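Local coordinates for uncharacterized protein (Escherichia coli O157:H7, PDB 4R29), which probably shuts down host NF-kappa-B signalling by methylating a zinc-binding cysteine of TAB2 and TAB3 with S-adenosylmethionine as methyl donor, at residues N169-I174 / K189-I194. The protein carries 1 engineered substitution. Numbering follows the deposited sequence.
With SAM (S-adenosylmethionine), chain E.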
loop_
_atom_site.group_PDB
_atom_site.type_symbol
_atom_site.label_atom_id
_atom_site.label_comp_id
_atom_site.label_asym_id
_atom_site.label_seq_id
_atom_site.Cartn_x
_atom_site.Cartn_y
_atom_site.Cartn_z
ATOM N N ASN A 169 3.612 9.723 8.365
ATOM C CA ASN A 169 3.701 9.953 9.796
ATOM C C ASN A 169 3.404 11.403 10.153
ATOM O O ASN A 169 2.808 11.691 11.179
ATOM C CB ASN A 169 5.085 9.558 10.317
ATOM C CG ASN A 169 5.245 8.056 10.468
ATOM O OD1 ASN A 169 4.267 7.334 10.647
ATOM N ND2 ASN A 169 6.480 7.579 10.388
ATOM N N ILE A 170 3.848 12.319 9.304
ATOM C CA ILE A 170 3.554 13.711 9.527
ATOM C C ILE A 170 2.050 13.926 9.435
ATOM O O ILE A 170 1.457 14.556 10.309
ATOM C CB ILE A 170 4.243 14.591 8.509
ATOM C CG1 ILE A 170 5.745 14.636 8.782
ATOM C CG2 ILE A 170 3.632 15.988 8.526
ATOM C CD1 ILE A 170 6.506 15.437 7.733
ATOM N N LYS A 171 1.432 13.388 8.384
ATOM C CA LYS A 171 -0.014 13.513 8.228
ATOM C C LYS A 171 -0.733 12.982 9.464
ATOM O O LYS A 171 -1.536 13.680 10.064
ATOM C CB LYS A 171 -0.521 12.767 6.994
ATOM C CG LYS A 171 -2.000 13.044 6.677
ATOM C CD LYS A 171 -2.730 11.782 6.259
ATOM C CE LYS A 171 -3.814 12.047 5.191
ATOM N NZ LYS A 171 -4.643 13.285 5.426
ATOM N N ARG A 172 -0.445 11.742 9.849
ATOM C CA ARG A 172 -1.186 11.151 10.954
ATOM C C ARG A 172 -0.882 11.850 12.302
ATOM O O ARG A 172 -1.782 12.018 13.117
ATOM C CB ARG A 172 -0.999 9.631 11.019
ATOM C CG ARG A 172 0.335 9.198 11.528
ATOM C CD ARG A 172 0.280 8.719 12.974
ATOM N NE ARG A 172 1.634 8.526 13.498
ATOM C CZ ARG A 172 2.454 7.552 13.103
ATOM N NH1 ARG A 172 2.056 6.681 12.178
ATOM N NH2 ARG A 172 3.675 7.452 13.625
ATOM N N ASP A 173 0.359 12.289 12.516
ATOM C CA ASP A 173 0.676 13.073 13.716
ATOM C C ASP A 173 -0.152 14.357 13.787
ATOM O O ASP A 173 -0.715 14.698 14.832
ATOM C CB ASP A 173 2.173 13.390 13.804
ATOM C CG ASP A 173 3.006 12.156 14.110
ATOM O OD1 ASP A 173 2.410 11.081 14.334
ATOM O OD2 ASP A 173 4.248 12.252 14.134
ATOM N N ILE A 174 -0.237 15.054 12.659
ATOM C CA ILE A 174 -1.013 16.282 12.569
ATOM C C ILE A 174 -2.490 16.015 12.847
ATOM O O ILE A 174 -3.119 16.686 13.667
ATOM C CB ILE A 174 -0.789 16.970 11.208
ATOM C CG1 ILE A 174 0.635 17.541 11.163
ATOM C CG2 ILE A 174 -1.812 18.077 10.965
ATOM C CD1 ILE A 174 0.948 18.277 9.889
ATOM N N LYS A 189 -6.654 20.066 6.050
ATOM C CA LYS A 189 -5.469 20.802 6.503
ATOM C C LYS A 189 -4.178 19.983 6.404
ATOM O O LYS A 189 -3.142 20.510 6.011
ATOM C CB LYS A 189 -5.627 21.309 7.944
ATOM C CG LYS A 189 -6.627 22.453 8.115
ATOM C CD LYS A 189 -6.675 22.867 9.597
ATOM C CE LYS A 189 -7.668 24.013 9.874
ATOM N NZ LYS A 189 -7.586 24.424 11.327
ATOM N N SER A 190 -4.243 18.711 6.784
ATOM C CA SER A 190 -3.060 17.858 6.781
ATOM C C SER A 190 -2.678 17.526 5.337
ATOM O O SER A 190 -1.500 17.415 5.018
ATOM C CB SER A 190 -3.261 16.592 7.629
ATOM O OG SER A 190 -4.143 15.672 7.000
ATOM N N GLU A 191 -3.675 17.412 4.466
ATOM C CA GLU A 191 -3.405 17.283 3.030
ATOM C C GLU A 191 -2.667 18.496 2.473
ATOM O O GLU A 191 -1.813 18.353 1.599
ATOM C CB GLU A 191 -4.703 17.089 2.233
ATOM C CG GLU A 191 -5.303 15.685 2.322
ATOM C CD GLU A 191 -4.332 14.596 1.873
ATOM O OE1 GLU A 191 -3.712 13.960 2.736
ATOM O OE2 GLU A 191 -4.201 14.357 0.661
ATOM N N MET A 192 -3.019 19.700 2.931
ATOM C CA MET A 192 -2.370 20.878 2.380
ATOM C C MET A 192 -0.883 20.797 2.725
ATOM O O MET A 192 -0.033 21.258 1.973
ATOM C CB MET A 192 -3.000 22.171 2.916
ATOM C CG MET A 192 -2.361 23.455 2.377
ATOM S SD MET A 192 -2.526 23.695 0.568
ATOM C CE MET A 192 -4.165 24.432 0.388
ATOM N N ILE A 193 -0.575 20.168 3.854
ATOM C CA ILE A 193 0.809 20.092 4.311
ATOM C C ILE A 193 1.670 19.085 3.511
ATOM O O ILE A 193 2.840 19.355 3.201
ATOM C CB ILE A 193 0.891 19.711 5.816
ATOM C CG1 ILE A 193 0.031 20.645 6.681
ATOM C CG2 ILE A 193 2.324 19.677 6.270
ATOM C CD1 ILE A 193 0.641 21.974 6.969
ATOM N N ILE A 194 1.108 17.928 3.174
ATOM C CA ILE A 194 1.947 16.880 2.573
ATOM C C ILE A 194 1.535 16.389 1.183
ATOM O O ILE A 194 2.235 15.565 0.591
ATOM C CB ILE A 194 2.078 15.670 3.512
ATOM C CG1 ILE A 194 0.701 15.238 4.023
ATOM C CG2 ILE A 194 3.010 15.990 4.675
ATOM C CD1 ILE A 194 -0.028 14.310 3.105
HETATM N N SAM E . -2.663 4.113 -4.491
HETATM C CA SAM E . -1.991 5.384 -4.761
HETATM C C SAM E . -0.648 5.176 -5.452
HETATM O O SAM E . -0.142 6.105 -6.091
HETATM O OXT SAM E . -0.046 4.093 -5.354
HETATM C CB SAM E . -1.745 6.193 -3.491
HETATM C CG SAM E . -2.995 6.808 -2.881
HETATM S SD SAM E . -2.649 8.168 -1.718
HETATM C CE SAM E . -4.379 8.551 -1.342
HETATM C "C5'" SAM E . -2.349 9.506 -2.899
HETATM C "C4'" SAM E . -1.971 10.790 -2.166
HETATM O "O4'" SAM E . -1.260 11.656 -3.032
HETATM C "C3'" SAM E . -3.195 11.552 -1.669
HETATM O "O3'" SAM E . -3.518 11.206 -0.335
HETATM C "C2'" SAM E . -2.780 13.002 -1.793
HETATM O "O2'" SAM E . -2.252 13.372 -0.552
HETATM C "C1'" SAM E . -1.638 13.004 -2.808
HETATM N N9 SAM E . -2.018 13.524 -4.136
HETATM C C8 SAM E . -1.380 14.525 -4.817
HETATM N N7 SAM E . -1.978 14.702 -6.009
HETATM C C5 SAM E . -2.993 13.816 -6.104
HETATM C C6 SAM E . -3.918 13.570 -7.108
HETATM N N6 SAM E . -3.893 14.284 -8.229
HETATM N N1 SAM E . -4.860 12.584 -6.927
HETATM C C2 SAM E . -4.872 11.840 -5.760
HETATM N N3 SAM E . -3.948 12.085 -4.765
HETATM C C4 SAM E . -3.020 13.059 -4.935
#
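Segments 169-174 and 189-194 run nearly antiparallel, their axes 9.4 Å apart at an angle of 154°, and they come closest where K171 faces S190, with 5.5 Å between the two CA atoms. K171 carries the polar part of the contact. Its CG lies anti to the backbone N (chi1 -171°), and the chain then bends at each later torsion, carrying the ammonium group across to the other helix. There NZ gives one hydrogen bond to S190 OG, at 2.9 Å, and a second to E191 OE1, also at 2.9 Å, as part of a salt bridge. The lysine reaches OE1 on its anti side, 26° out of the carboxylate plane, and OE2 of the same carboxylate is taken up by SAM, whose O2' is modelled as donating a hydrogen bond to it (2.5 Å, so short that the exact length is doubtful), and by Y212 OH. S190 OG is further bonded to the backbone oxygen of A187, one turn earlier, so K171 meets a hydroxyl already tied to the backbone of helix 186-201. Beside this polar group the interface is aliphatic. I170 and I194 lie alongside each other, pointing in opposite directions, with their CG2 methyls 3.9 Å apart, CG2 of I174 rests on S190 CB, and the CD1 tip of I174 reaches the CG1 and CG2 branches of I193. The whole is an antiparallel helical hairpin, helices 155-181 and 186-201 joined by a short connection, with a second-shell lysine that probably helps to orient the first-shell glutamate gripping the ribose in the S-adenosylmethionine pocket of this Rossmann-like methyltransferase.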